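Local coordinates for protein putative pectin lyase (Geobacillus virus E2, PDB 7CHU) that serves as the trimeric tailspike of a deep-sea thermophilic phage, probably recognising and perhaps cleaving polysaccharide on the host cell surface, at residues Ile135-Ala140 / Pro156-Val161; Cys341-Tyr344 / Tyr349-Asn352; Phe414-Arg419 / Phe424-Gly429; Leu466-Leu471 / Lys475-Ile480; Val485-Thr490 / Phe496-Asp501. All coordinates share one frame; numbering follows the deposited sequence.

Contact 1 (Ile135-Ala140 / Pro156-Val161); sequences IRLVGA and PVFEFV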
# COMPACT_ATOMS: atom_id res chain seq x y z
N ILE A 135 9.49 -24.56 5.38
CA ILE A 135 10.93 -24.30 5.44
C ILE A 135 11.16 -22.86 5.00
O ILE A 135 10.70 -22.45 3.92
CB ILE A 135 11.72 -25.29 4.57
CG1 ILE A 135 11.65 -26.70 5.18
CG2 ILE A 135 13.19 -24.85 4.46
CD1 ILE A 135 12.59 -27.75 4.48
N ARG A 136 11.85 -22.08 5.83
CA ARG A 136 12.20 -20.71 5.51
C ARG A 136 13.72 -20.59 5.48
O ARG A 136 14.39 -21.01 6.43
CB ARG A 136 11.62 -19.74 6.52
CG ARG A 136 10.20 -19.32 6.24
CD ARG A 136 9.82 -18.16 7.14
NE ARG A 136 9.74 -18.59 8.53
CZ ARG A 136 10.13 -17.86 9.57
NH1 ARG A 136 10.65 -16.65 9.40
NH2 ARG A 136 10.01 -18.34 10.80
N LEU A 137 14.25 -20.01 4.40
CA LEU A 137 15.68 -19.72 4.28
C LEU A 137 15.92 -18.25 4.66
O LEU A 137 15.46 -17.34 3.98
CB LEU A 137 16.17 -19.98 2.86
CG LEU A 137 15.81 -21.31 2.18
CD1 LEU A 137 16.38 -21.38 0.75
CD2 LEU A 137 16.27 -22.52 3.01
N VAL A 138 16.66 -18.04 5.74
CA VAL A 138 16.84 -16.71 6.33
C VAL A 138 18.33 -16.43 6.43
O VAL A 138 19.08 -17.25 6.97
CB VAL A 138 16.18 -16.62 7.71
CG1 VAL A 138 16.44 -15.25 8.36
CG2 VAL A 138 14.68 -16.95 7.62
N GLY A 139 18.77 -15.27 5.93
CA GLY A 139 20.12 -14.80 6.09
C GLY A 139 20.24 -13.62 7.03
O GLY A 139 19.29 -13.23 7.72
N ALA A 140 21.43 -13.03 7.05
CA ALA A 140 21.72 -11.91 7.94
C ALA A 140 21.40 -10.55 7.33
O ALA A 140 21.49 -9.53 8.02
CB ALA A 140 23.18 -11.94 8.37
N PRO A 156 17.98 -23.84 -11.31
CA PRO A 156 17.91 -22.80 -10.28
C PRO A 156 18.93 -23.02 -9.18
O PRO A 156 19.43 -24.12 -8.98
CB PRO A 156 16.48 -22.94 -9.74
CG PRO A 156 16.07 -24.34 -10.07
CD PRO A 156 16.78 -24.70 -11.34
N VAL A 157 19.27 -21.92 -8.49
CA VAL A 157 20.10 -22.01 -7.30
C VAL A 157 19.31 -22.66 -6.17
O VAL A 157 19.74 -23.65 -5.57
CB VAL A 157 20.62 -20.62 -6.88
CG1 VAL A 157 21.50 -20.73 -5.65
CG2 VAL A 157 21.42 -19.99 -7.99
N PHE A 158 18.11 -22.14 -5.91
CA PHE A 158 17.17 -22.73 -4.96
C PHE A 158 15.93 -23.16 -5.73
O PHE A 158 15.24 -22.31 -6.30
CB PHE A 158 16.76 -21.74 -3.87
CG PHE A 158 17.85 -21.40 -2.91
CD1 PHE A 158 18.52 -22.40 -2.21
CD2 PHE A 158 18.18 -20.07 -2.66
CE1 PHE A 158 19.52 -22.08 -1.30
CE2 PHE A 158 19.17 -19.75 -1.76
CZ PHE A 158 19.84 -20.74 -1.08
N GLU A 159 15.61 -24.46 -5.68
CA GLU A 159 14.39 -25.00 -6.26
C GLU A 159 13.43 -25.37 -5.13
O GLU A 159 13.71 -26.29 -4.35
CB GLU A 159 14.69 -26.23 -7.14
CG GLU A 159 13.47 -26.72 -7.93
CD GLU A 159 13.68 -28.09 -8.65
OE1 GLU A 159 14.40 -28.97 -8.12
OE2 GLU A 159 13.10 -28.29 -9.73
N PHE A 160 12.28 -24.68 -5.07
CA PHE A 160 11.17 -25.03 -4.19
C PHE A 160 10.13 -25.73 -5.05
O PHE A 160 9.56 -25.11 -5.95
CB PHE A 160 10.54 -23.80 -3.52
CG PHE A 160 11.45 -23.02 -2.58
CD1 PHE A 160 12.38 -22.12 -3.09
CD2 PHE A 160 11.34 -23.16 -1.20
CE1 PHE A 160 13.20 -21.39 -2.24
CE2 PHE A 160 12.15 -22.44 -0.34
CZ PHE A 160 13.10 -21.56 -0.86
N VAL A 161 9.87 -27.01 -4.77
CA VAL A 161 8.87 -27.79 -5.51
C VAL A 161 8.51 -28.97 -4.61
O VAL A 161 9.41 -29.51 -3.95
CB VAL A 161 9.42 -28.25 -6.87
CG1 VAL A 161 10.62 -29.22 -6.71
CG2 VAL A 161 8.34 -28.93 -7.73
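Leu137 reaches across the interior of a right-handed parallel beta-helix, the fold of the pectate lyase-like family, to meet Phe158, at a corner of the coil, and Phe160, on the short strand after it. The two backbones stay well apart, with Leu137 CA 9.8 Å from Phe158 CA, so side chains do nearly all the bridging. From CB the leucine turns its CG away from its own carbonyl carbon (chi1 -48°), and CG is the first atom to touch, 4.1 Å from Phe160 CZ. Beyond it CD1 does most of the work. This methyl sits over the centre of the Phe158 ring in a CH-pi contact, 3.7 Å from the centroid and only 7° off the ring normal. The same CD1 lies 3.7 Å from Phe160 CZ, approaching that second ring obliquely, so one methyl serves both aromatics, which arrive from the opposite direction. Met177 packs on both Leu137 and Phe158, and Ile130 packs on Phe160, extending the apolar filling. On the outer side of strand 135-139, Arg136 forms a salt bridge with Glu175 and bonds to Ala140 of a neighbouring subunit. Back inside, the carbonyl oxygen of Ile135 lies near the plane of the Phe160 ring, at its edge, 4.5 Å from CE2.

Contact 2 (Cys341-Tyr344 / Tyr349-Asn352); sequences CDFY and YFVN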
# COMPACT_ATOMS: atom_id res chain seq x y z
N CYS A 341 -0.56 4.84 -11.25
CA CYS A 341 0.81 4.61 -11.68
C CYS A 341 1.35 5.84 -12.41
O CYS A 341 0.60 6.64 -12.96
CB CYS A 341 0.90 3.37 -12.59
SG CYS A 341 0.28 1.88 -11.75
N ASP A 342 2.66 5.92 -12.48
CA ASP A 342 3.28 6.96 -13.27
C ASP A 342 4.26 6.33 -14.25
O ASP A 342 5.00 5.41 -13.90
CB ASP A 342 3.99 7.98 -12.40
CG ASP A 342 4.26 9.28 -13.15
OD1 ASP A 342 5.37 9.35 -13.73
OD2 ASP A 342 3.37 10.19 -13.17
N PHE A 343 4.27 6.87 -15.47
CA PHE A 343 5.01 6.33 -16.60
C PHE A 343 5.87 7.44 -17.19
O PHE A 343 5.37 8.52 -17.49
CB PHE A 343 4.05 5.83 -17.69
CG PHE A 343 3.03 4.84 -17.22
CD1 PHE A 343 3.32 3.47 -17.25
CD2 PHE A 343 1.78 5.27 -16.79
CE1 PHE A 343 2.37 2.53 -16.84
CE2 PHE A 343 0.81 4.35 -16.37
CZ PHE A 343 1.11 2.96 -16.39
N TYR A 344 7.16 7.17 -17.36
CA TYR A 344 8.06 8.18 -17.91
C TYR A 344 9.00 7.56 -18.94
O TYR A 344 9.94 6.85 -18.57
CB TYR A 344 8.85 8.88 -16.80
CG TYR A 344 9.57 10.11 -17.28
CD1 TYR A 344 8.91 11.34 -17.35
CD2 TYR A 344 10.90 10.05 -17.67
CE1 TYR A 344 9.57 12.48 -17.79
CE2 TYR A 344 11.56 11.18 -18.11
CZ TYR A 344 10.90 12.39 -18.16
OH TYR A 344 11.54 13.52 -18.62
N TYR A 349 3.15 2.41 -26.16
CA TYR A 349 2.15 2.94 -25.26
C TYR A 349 2.57 2.73 -23.81
O TYR A 349 3.34 1.82 -23.50
CB TYR A 349 0.81 2.26 -25.48
CG TYR A 349 0.32 2.34 -26.91
CD1 TYR A 349 -0.36 3.46 -27.34
CD2 TYR A 349 0.53 1.28 -27.81
CE1 TYR A 349 -0.84 3.55 -28.65
CE2 TYR A 349 0.06 1.36 -29.13
CZ TYR A 349 -0.62 2.50 -29.54
OH TYR A 349 -1.09 2.61 -30.82
N PHE A 350 2.03 3.58 -22.91
CA PHE A 350 2.14 3.28 -21.49
C PHE A 350 1.44 1.96 -21.20
O PHE A 350 2.00 1.09 -20.53
CB PHE A 350 1.53 4.38 -20.62
CG PHE A 350 2.22 5.72 -20.73
CD1 PHE A 350 3.52 5.82 -21.20
CD2 PHE A 350 1.55 6.89 -20.37
CE1 PHE A 350 4.14 7.06 -21.31
CE2 PHE A 350 2.16 8.13 -20.46
CZ PHE A 350 3.46 8.22 -20.94
N VAL A 351 0.21 1.80 -21.71
CA VAL A 351 -0.61 0.60 -21.52
C VAL A 351 -1.17 0.21 -22.88
O VAL A 351 -1.95 0.97 -23.48
CB VAL A 351 -1.76 0.82 -20.52
CG1 VAL A 351 -2.60 -0.43 -20.37
CG2 VAL A 351 -1.24 1.25 -19.10
N ASN A 352 -0.77 -0.96 -23.38
CA ASN A 352 -1.18 -1.47 -24.68
C ASN A 352 -2.17 -2.60 -24.42
O ASN A 352 -1.77 -3.69 -24.03
CB ASN A 352 0.03 -1.94 -25.48
CG ASN A 352 -0.31 -2.27 -26.93
OD1 ASN A 352 -1.48 -2.21 -27.33
ND2 ASN A 352 0.71 -2.62 -27.72
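Phe343 and Phe350 meet face on, and each sets its CB over the other's ring. Phe343 CB lies over the centre of the Phe350 ring, 3.6 Å from its centroid and 13° off the ring normal, while Phe350 CB returns the contact over the Phe343 ring, 3.9 Å from that centroid but displaced toward the rim. Both are CH-pi contacts. The closest approach is 3.5 Å, between Phe343 CB and Phe350 CD1. The ring planes are only 9° apart, yet their centroids are separated by 5.1 Å, so the rings are slid past one another and barely overlap; the methylene-to-face contacts account for the close packing. In both residues CG stands anti to the carbonyl carbon, a torsion that sets the two rings so that each brings a face under the partner's CB. Farther along Phe343, CZ touches Val351 CG2 at 4.0 Å, an oblique approach that carries the apolar contact past the corner at Phe350.

The next shell fixes these groups from several sides. Ile329 packs against Phe343, Pro376 lies on Phe350, and Val331 on Val351. Backbone bonds join Phe343 to Ser366 and Gln368, while Asp327 accepts from Tyr349 N and Asn352 ND2. On the other side of strand 342-346, Asp342 forms salt bridges with Arg335 and Lys337 of a neighbouring subunit. The contact packs the interior of one coil at the bend between two faces of a parallel beta-helix, and Phe321, whose ring meets that of Phe343, continues the filling into the adjacent coil; such an apolar interior is typical of the fold.

Contact 3 (Phe414-Arg419 / Phe424-Gly429); sequences FQNVYR and FIQPKG
A tight beta hairpin, strands 418-420 and 423-426, brings Tyr418 opposite Ile425 as an antiparallel hydrogen-bonded pair, with Arg419 and Phe424 as the adjoining non-hydrogen-bonded pair. Tyr418 N donates to Ile425 O at 3.0 Å and Ile425 N to Tyr418 O at 2.8 Å. The Tyr418 ring lies alongside Ile425, whose CB is over one face, 4.0 Å from the ring centroid, while Pro427 CG meets the ring edge in its plane. Tyr418 CG lies between the backbone N and carbonyl carbon (chi1 64°), a crowded position that turns the ring along its neighbour. Asn379 bonds to the hydroxyl, and Arg395 makes a cation-pi contact with the ring. Within the Arg419-Phe424 pair, Phe424 CE1 packs on Arg419 CB at 3.8 Å, and Val417 CG2 touches Phe424 CB.

Farther along, Asn416 clasps the backbone of Lys428 with its amide. Lys428 N donates to Asn416 OD1 at 3.0 Å, and Asn416 ND2 donates to Lys428 O at 3.1 Å. Each bond falls on a lone pair in the carbonyl plane, with N-H...O angles of 163°. Ala432 O is a further acceptor for ND2. Using both ends of the amide against one residue fixes the rotation of its plane and satisfies peptide groups beyond the last bridge between the two segments, so a buried side chain takes over there from backbone pairing.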
# COMPACT_ATOMS: atom_id res chain seq x y z
N PHE A 414 -17.73 13.65 -26.49
CA PHE A 414 -17.62 13.25 -27.89
C PHE A 414 -17.90 11.76 -28.03
O PHE A 414 -17.51 10.95 -27.17
CB PHE A 414 -16.21 13.52 -28.45
CG PHE A 414 -15.98 14.93 -28.95
CD1 PHE A 414 -16.94 15.92 -28.82
CD2 PHE A 414 -14.77 15.24 -29.56
CE1 PHE A 414 -16.70 17.21 -29.31
CE2 PHE A 414 -14.50 16.53 -30.05
CZ PHE A 414 -15.48 17.52 -29.93
N GLN A 415 -18.53 11.40 -29.15
CA GLN A 415 -18.81 10.01 -29.50
C GLN A 415 -18.15 9.71 -30.84
O GLN A 415 -18.48 10.33 -31.86
CB GLN A 415 -20.32 9.77 -29.54
CG GLN A 415 -20.69 8.33 -29.85
CD GLN A 415 -20.17 7.35 -28.78
OE1 GLN A 415 -20.16 7.66 -27.59
NE2 GLN A 415 -19.73 6.17 -29.22
N ASN A 416 -17.18 8.80 -30.83
CA ASN A 416 -16.48 8.33 -32.04
C ASN A 416 -15.60 9.42 -32.66
O ASN A 416 -15.43 9.47 -33.88
CB ASN A 416 -17.44 7.78 -33.10
CG ASN A 416 -16.72 6.97 -34.18
OD1 ASN A 416 -15.69 6.33 -33.92
ND2 ASN A 416 -17.24 7.03 -35.42
N VAL A 417 -15.05 10.30 -31.83
CA VAL A 417 -14.09 11.29 -32.30
C VAL A 417 -13.39 11.86 -31.09
O VAL A 417 -13.99 12.00 -30.02
CB VAL A 417 -14.78 12.41 -33.13
CG1 VAL A 417 -15.81 13.16 -32.25
CG2 VAL A 417 -13.74 13.39 -33.68
N TYR A 418 -12.11 12.19 -31.25
CA TYR A 418 -11.37 12.84 -30.18
C TYR A 418 -10.27 13.69 -30.81
O TYR A 418 -9.85 13.44 -31.93
CB TYR A 418 -10.78 11.82 -29.18
CG TYR A 418 -9.73 10.87 -29.74
CD1 TYR A 418 -10.10 9.67 -30.36
CD2 TYR A 418 -8.37 11.16 -29.63
CE1 TYR A 418 -9.14 8.77 -30.86
CE2 TYR A 418 -7.41 10.29 -30.13
CZ TYR A 418 -7.79 9.11 -30.73
OH TYR A 418 -6.82 8.26 -31.21
N ARG A 419 -9.82 14.71 -30.07
CA ARG A 419 -8.76 15.58 -30.55
C ARG A 419 -7.39 15.02 -30.22
O ARG A 419 -7.10 14.67 -29.07
CB ARG A 419 -8.89 16.98 -29.97
CG ARG A 419 -7.69 17.87 -30.36
CD ARG A 419 -7.97 19.32 -30.17
NE ARG A 419 -6.90 20.16 -30.70
CZ ARG A 419 -7.04 21.44 -31.00
NH1 ARG A 419 -8.23 22.03 -30.83
NH2 ARG A 419 -6.01 22.13 -31.47
N PHE A 424 -8.54 15.78 -35.41
CA PHE A 424 -9.66 15.08 -34.81
C PHE A 424 -9.70 13.68 -35.41
O PHE A 424 -9.84 13.53 -36.63
CB PHE A 424 -10.97 15.83 -35.08
CG PHE A 424 -11.02 17.20 -34.44
CD1 PHE A 424 -11.20 17.33 -33.06
CD2 PHE A 424 -10.87 18.35 -35.20
CE1 PHE A 424 -11.25 18.60 -32.45
CE2 PHE A 424 -10.91 19.62 -34.61
CZ PHE A 424 -11.09 19.73 -33.22
N ILE A 425 -9.56 12.66 -34.56
CA ILE A 425 -9.43 11.28 -35.00
C ILE A 425 -10.76 10.57 -34.83
O ILE A 425 -11.39 10.67 -33.77
CB ILE A 425 -8.32 10.56 -34.23
CG1 ILE A 425 -6.98 11.23 -34.55
CG2 ILE A 425 -8.33 9.07 -34.55
CD1 ILE A 425 -5.77 10.52 -33.95
N GLN A 426 -11.20 9.86 -35.86
CA GLN A 426 -12.40 9.04 -35.86
C GLN A 426 -11.98 7.59 -35.69
O GLN A 426 -11.48 6.98 -36.65
CB GLN A 426 -13.18 9.23 -37.17
CG GLN A 426 -14.51 8.50 -37.22
CD GLN A 426 -15.25 8.75 -38.54
OE1 GLN A 426 -14.99 8.08 -39.55
NE2 GLN A 426 -16.16 9.71 -38.54
N PRO A 427 -12.17 6.98 -34.51
CA PRO A 427 -11.65 5.62 -34.28
C PRO A 427 -12.30 4.55 -35.14
O PRO A 427 -11.60 3.71 -35.71
CB PRO A 427 -11.92 5.39 -32.79
CG PRO A 427 -12.07 6.71 -32.22
CD PRO A 427 -12.70 7.57 -33.27
N LYS A 428 -13.64 4.54 -35.23
CA LYS A 428 -14.38 3.57 -36.03
C LYS A 428 -14.82 4.23 -37.33
O LYS A 428 -15.72 5.07 -37.33
CB LYS A 428 -15.58 3.02 -35.26
CG LYS A 428 -16.38 1.98 -36.05
CD LYS A 428 -17.20 1.11 -35.12
CE LYS A 428 -17.71 -0.16 -35.79
NZ LYS A 428 -18.36 -1.07 -34.81
N GLY A 429 -14.20 3.82 -38.44
CA GLY A 429 -14.40 4.49 -39.72
C GLY A 429 -15.76 4.27 -40.35
O GLY A 429 -16.13 5.01 -41.26

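Contact 4 (Leu466-Leu471 / Lys475-Ile480); sequences LLNVTL and KPKVPI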
# COMPACT_ATOMS: atom_id res chain seq x y z
N LEU A 466 -22.78 22.39 -35.95
CA LEU A 466 -24.20 22.31 -36.29
C LEU A 466 -25.05 23.36 -35.61
O LEU A 466 -26.10 23.74 -36.14
CB LEU A 466 -24.74 20.92 -35.94
CG LEU A 466 -23.89 19.81 -36.53
CD1 LEU A 466 -24.25 18.42 -35.95
CD2 LEU A 466 -24.05 19.82 -38.03
N LEU A 467 -24.62 23.84 -34.44
CA LEU A 467 -25.46 24.66 -33.59
C LEU A 467 -24.57 25.27 -32.52
O LEU A 467 -23.70 24.58 -31.98
CB LEU A 467 -26.58 23.81 -32.94
CG LEU A 467 -27.43 24.48 -31.86
CD1 LEU A 467 -28.29 25.55 -32.52
CD2 LEU A 467 -28.31 23.48 -31.09
N ASN A 468 -24.75 26.57 -32.26
CA ASN A 468 -24.11 27.24 -31.13
C ASN A 468 -25.20 27.82 -30.25
O ASN A 468 -26.16 28.42 -30.74
CB ASN A 468 -23.17 28.36 -31.59
CG ASN A 468 -21.97 27.85 -32.34
OD1 ASN A 468 -22.00 27.75 -33.57
ND2 ASN A 468 -20.89 27.54 -31.62
N VAL A 469 -25.05 27.65 -28.95
CA VAL A 469 -25.94 28.29 -27.99
C VAL A 469 -25.07 29.31 -27.26
O VAL A 469 -24.12 28.93 -26.57
CB VAL A 469 -26.56 27.28 -27.02
CG1 VAL A 469 -27.34 27.99 -25.91
CG2 VAL A 469 -27.48 26.32 -27.80
N THR A 470 -25.34 30.59 -27.47
CA THR A 470 -24.52 31.63 -26.84
C THR A 470 -25.39 32.62 -26.08
O THR A 470 -26.62 32.51 -26.03
CB THR A 470 -23.64 32.36 -27.87
OG1 THR A 470 -24.41 33.34 -28.59
CG2 THR A 470 -23.01 31.38 -28.85
N LEU A 471 -24.73 33.62 -25.49
CA LEU A 471 -25.42 34.63 -24.71
C LEU A 471 -26.28 35.53 -25.57
O LEU A 471 -27.18 36.18 -25.04
CB LEU A 471 -24.41 35.49 -23.94
CG LEU A 471 -23.82 34.81 -22.70
CD1 LEU A 471 -22.50 35.48 -22.34
CD2 LEU A 471 -24.78 34.86 -21.54
N LYS A 475 -28.09 29.49 -32.39
CA LYS A 475 -27.51 29.72 -33.72
C LYS A 475 -27.39 28.45 -34.54
O LYS A 475 -26.32 27.82 -34.58
CB LYS A 475 -26.15 30.41 -33.60
CG LYS A 475 -26.21 31.74 -32.85
CD LYS A 475 -24.83 32.41 -32.76
CE LYS A 475 -24.93 33.73 -31.99
NZ LYS A 475 -23.63 34.50 -31.93
N PRO A 476 -28.46 28.04 -35.23
CA PRO A 476 -28.40 26.82 -36.03
C PRO A 476 -27.67 27.06 -37.35
O PRO A 476 -27.96 28.02 -38.07
CB PRO A 476 -29.87 26.47 -36.26
CG PRO A 476 -30.56 27.80 -36.28
CD PRO A 476 -29.80 28.67 -35.29
N LYS A 477 -26.72 26.18 -37.65
CA LYS A 477 -26.00 26.21 -38.92
C LYS A 477 -26.65 25.34 -39.98
O LYS A 477 -26.19 25.32 -41.12
CB LYS A 477 -24.54 25.76 -38.73
CG LYS A 477 -23.79 26.53 -37.63
CD LYS A 477 -23.82 28.02 -37.92
CE LYS A 477 -22.99 28.86 -36.94
NZ LYS A 477 -23.60 28.95 -35.57
N VAL A 478 -27.68 24.60 -39.60
CA VAL A 478 -28.48 23.79 -40.51
C VAL A 478 -29.94 24.12 -40.23
O VAL A 478 -30.25 24.76 -39.21
CB VAL A 478 -28.17 22.28 -40.35
CG1 VAL A 478 -26.75 22.00 -40.80
CG2 VAL A 478 -28.38 21.85 -38.89
N PRO A 479 -30.85 23.74 -41.12
CA PRO A 479 -32.25 24.18 -40.95
C PRO A 479 -32.89 23.63 -39.68
O PRO A 479 -32.46 22.62 -39.11
CB PRO A 479 -32.94 23.61 -42.19
CG PRO A 479 -31.85 23.41 -43.18
CD PRO A 479 -30.67 23.00 -42.37
N ILE A 480 -33.98 24.27 -39.28
CA ILE A 480 -34.87 23.76 -38.26
C ILE A 480 -35.94 22.96 -38.98
O ILE A 480 -36.71 23.51 -39.78
CB ILE A 480 -35.50 24.88 -37.43
CG1 ILE A 480 -34.41 25.73 -36.79
CG2 ILE A 480 -36.45 24.28 -36.38
CD1 ILE A 480 -34.91 26.87 -35.95
O HOH W 1 -22.29 35.04 -29.60
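Lys475, Leu466 and Asn468 bury the most surface in this contact, a beta hairpin between strands 459-469 and 474-476. Asn468 pairs with Lys475 through two backbone bonds: Lys475 N to Asn468 O is 2.8 Å and Asn468 N to Lys475 O is 3.1 Å. Leu466 takes part chiefly through its backbone, its O accepting from Lys477 N at 2.9 Å; its side chain is directed away, and only CD2 comes loosely near Val478 CG1 (4.4 Å). Asn468 OD1 takes a bond from Lys477 NZ at 2.8 Å, the ammonium lying 15° from the amide carbonyl plane. Bends at chi2 and chi4 of Lys477 fold its chain back, and NZ also donates to Lys475 O at 3.1 Å. That oxygen is therefore gripped from opposite faces of its plane by Asn468 N and Lys477 NZ. Lys475 instead runs extended across Thr470, its CE 3.5 Å from OG1; its NZ forms a salt bridge with Asp472 and shares a water with Thr470 OG1. Leu466 and Leu467 both face Phe448, making a classic beta bulge in strand 459-469. Strand 446-451 flanks the hairpin on that side, while past strand 474-476 the chain leads to Ile480, which pairs antiparallel with a strand of a neighbouring subunit.

Contact 5 (Val485-Thr490 / Phe496-Asp501); sequences VTASST and FVDSAD
Phe496 opens the second segment by presenting a ring face to Thr490. The methyl CG2 of Thr490 sits over the ring centre, 3.6 Å from the centroid and 9° off the normal, a CH-pi contact between side chains that cross at about a right angle. The ring's CD1 meets Val485 CG2 at 3.9 Å, and its CZ meets Ala487 CB at 4.0 Å, so the loop curls around the phenylalanine. Pro479 of a neighbouring subunit packs on both Phe496 and Thr490. Next, Val497 O accepts from Val485 N at 3.0 Å, nearly straight on to the carbonyl, while the Val497 side chain packs on Pro484. Asp498 bridges its backbone to Val485 in a single beta bridge, which fastens the connecting loop to strand 494-498, an outermost strand of the chain's last antiparallel sheet. Its carboxylate swings forward beside its own carbonyl carbon (chi1 -171°), and OD1 accepts from Ala500 N at 2.9 Å, completing an Asx turn; that donor stands well above the carboxylate plane. A water links OD1 to Ala487 N across the contact. The other oxygen, OD2, forms a salt bridge with Lys505, which may help keep the group ionised. Ser499 follows, its N donating to Val485 O at 2.8 Å from 51° above the carbonyl plane, while Ser499 OG lies 3.9 Å from Thr486 CG2.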
# COMPACT_ATOMS: atom_id res chain seq x y z
N VAL A 485 -46.93 18.26 -34.84
CA VAL A 485 -47.58 18.01 -33.56
C VAL A 485 -48.99 18.60 -33.61
O VAL A 485 -49.31 19.42 -34.47
CB VAL A 485 -46.82 18.60 -32.36
CG1 VAL A 485 -45.43 17.98 -32.23
CG2 VAL A 485 -46.72 20.14 -32.49
N THR A 486 -49.79 18.24 -32.62
CA THR A 486 -51.14 18.78 -32.51
C THR A 486 -51.10 20.21 -31.98
O THR A 486 -50.24 20.57 -31.16
CB THR A 486 -51.99 17.93 -31.57
OG1 THR A 486 -51.53 18.12 -30.22
CG2 THR A 486 -51.90 16.45 -31.94
N ALA A 487 -52.07 21.01 -32.43
CA ALA A 487 -52.14 22.40 -32.00
C ALA A 487 -52.42 22.52 -30.51
O ALA A 487 -51.83 23.37 -29.83
CB ALA A 487 -53.22 23.14 -32.80
N SER A 488 -53.29 21.65 -29.97
CA SER A 488 -53.63 21.73 -28.55
C SER A 488 -52.44 21.43 -27.64
O SER A 488 -52.47 21.79 -26.46
CB SER A 488 -54.78 20.78 -28.21
OG SER A 488 -54.47 19.46 -28.59
N SER A 489 -51.39 20.80 -28.16
CA SER A 489 -50.24 20.52 -27.30
C SER A 489 -49.32 21.72 -27.14
O SER A 489 -48.38 21.66 -26.33
CB SER A 489 -49.44 19.32 -27.82
OG SER A 489 -48.64 19.65 -28.97
N THR A 490 -49.54 22.80 -27.88
CA THR A 490 -48.61 23.91 -27.93
C THR A 490 -48.89 24.89 -26.78
O THR A 490 -50.04 25.15 -26.42
CB THR A 490 -48.70 24.62 -29.28
OG1 THR A 490 -50.04 25.08 -29.49
CG2 THR A 490 -48.39 23.65 -30.40
N PHE A 496 -44.69 25.82 -34.72
CA PHE A 496 -44.81 24.37 -34.95
C PHE A 496 -45.42 24.14 -36.33
O PHE A 496 -46.03 25.03 -36.91
CB PHE A 496 -45.67 23.69 -33.88
CG PHE A 496 -47.12 24.11 -33.89
CD1 PHE A 496 -48.11 23.24 -34.32
CD2 PHE A 496 -47.49 25.39 -33.47
CE1 PHE A 496 -49.45 23.64 -34.32
CE2 PHE A 496 -48.82 25.80 -33.47
CZ PHE A 496 -49.80 24.92 -33.89
N VAL A 497 -45.27 22.92 -36.83
CA VAL A 497 -46.07 22.43 -37.94
C VAL A 497 -47.23 21.60 -37.38
O VAL A 497 -47.01 20.62 -36.65
CB VAL A 497 -45.23 21.60 -38.92
CG1 VAL A 497 -46.12 21.00 -40.00
CG2 VAL A 497 -44.15 22.47 -39.55
N ASP A 498 -48.45 21.99 -37.71
CA ASP A 498 -49.67 21.34 -37.23
C ASP A 498 -49.88 20.00 -37.94
O ASP A 498 -50.04 19.96 -39.16
CB ASP A 498 -50.85 22.28 -37.48
CG ASP A 498 -52.14 21.81 -36.83
OD1 ASP A 498 -52.26 20.64 -36.40
OD2 ASP A 498 -53.07 22.62 -36.75
N SER A 499 -49.97 18.91 -37.17
CA SER A 499 -50.16 17.60 -37.78
C SER A 499 -51.56 17.44 -38.38
O SER A 499 -51.76 16.50 -39.16
CB SER A 499 -49.90 16.48 -36.76
OG SER A 499 -50.82 16.56 -35.68
N ALA A 500 -52.50 18.33 -38.06
CA ALA A 500 -53.82 18.28 -38.68
C ALA A 500 -53.75 18.58 -40.17
O ALA A 500 -54.47 17.97 -40.96
CB ALA A 500 -54.76 19.27 -37.99
N ASP A 501 -52.91 19.54 -40.58
CA ASP A 501 -52.88 19.96 -41.98
C ASP A 501 -51.48 20.19 -42.52
O ASP A 501 -51.34 20.69 -43.64
CB ASP A 501 -53.74 21.22 -42.17
CG ASP A 501 -53.35 22.34 -41.21
OD1 ASP A 501 -52.24 22.30 -40.63
OD2 ASP A 501 -54.17 23.28 -41.03
O HOH W 2 -53.70 19.83 -34.46

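Overall arrangement
From the N terminus the five contacts follow in series, none nested in or crossing another. Contact 1 closes a 15-residue excursion inside the beta-helix, and contact 2 a four-residue link round a bend farther along it, with centres about 34 Å apart. Contact 3 closes a hairpin beyond the beta-helix. Its strand 423-426 neighbours strand 459-469, which carries contact 4, about 22 Å away between centres. Contact 4 closes a hairpin with three residues between its segments, after which Ile480 pairs with a strand of a neighbouring subunit, and contact 5 ties the ensuing loop to the last small sheet. Contacts 1 and 5 lie on opposite sides of the chain's centre, and every contact reaches another subunit.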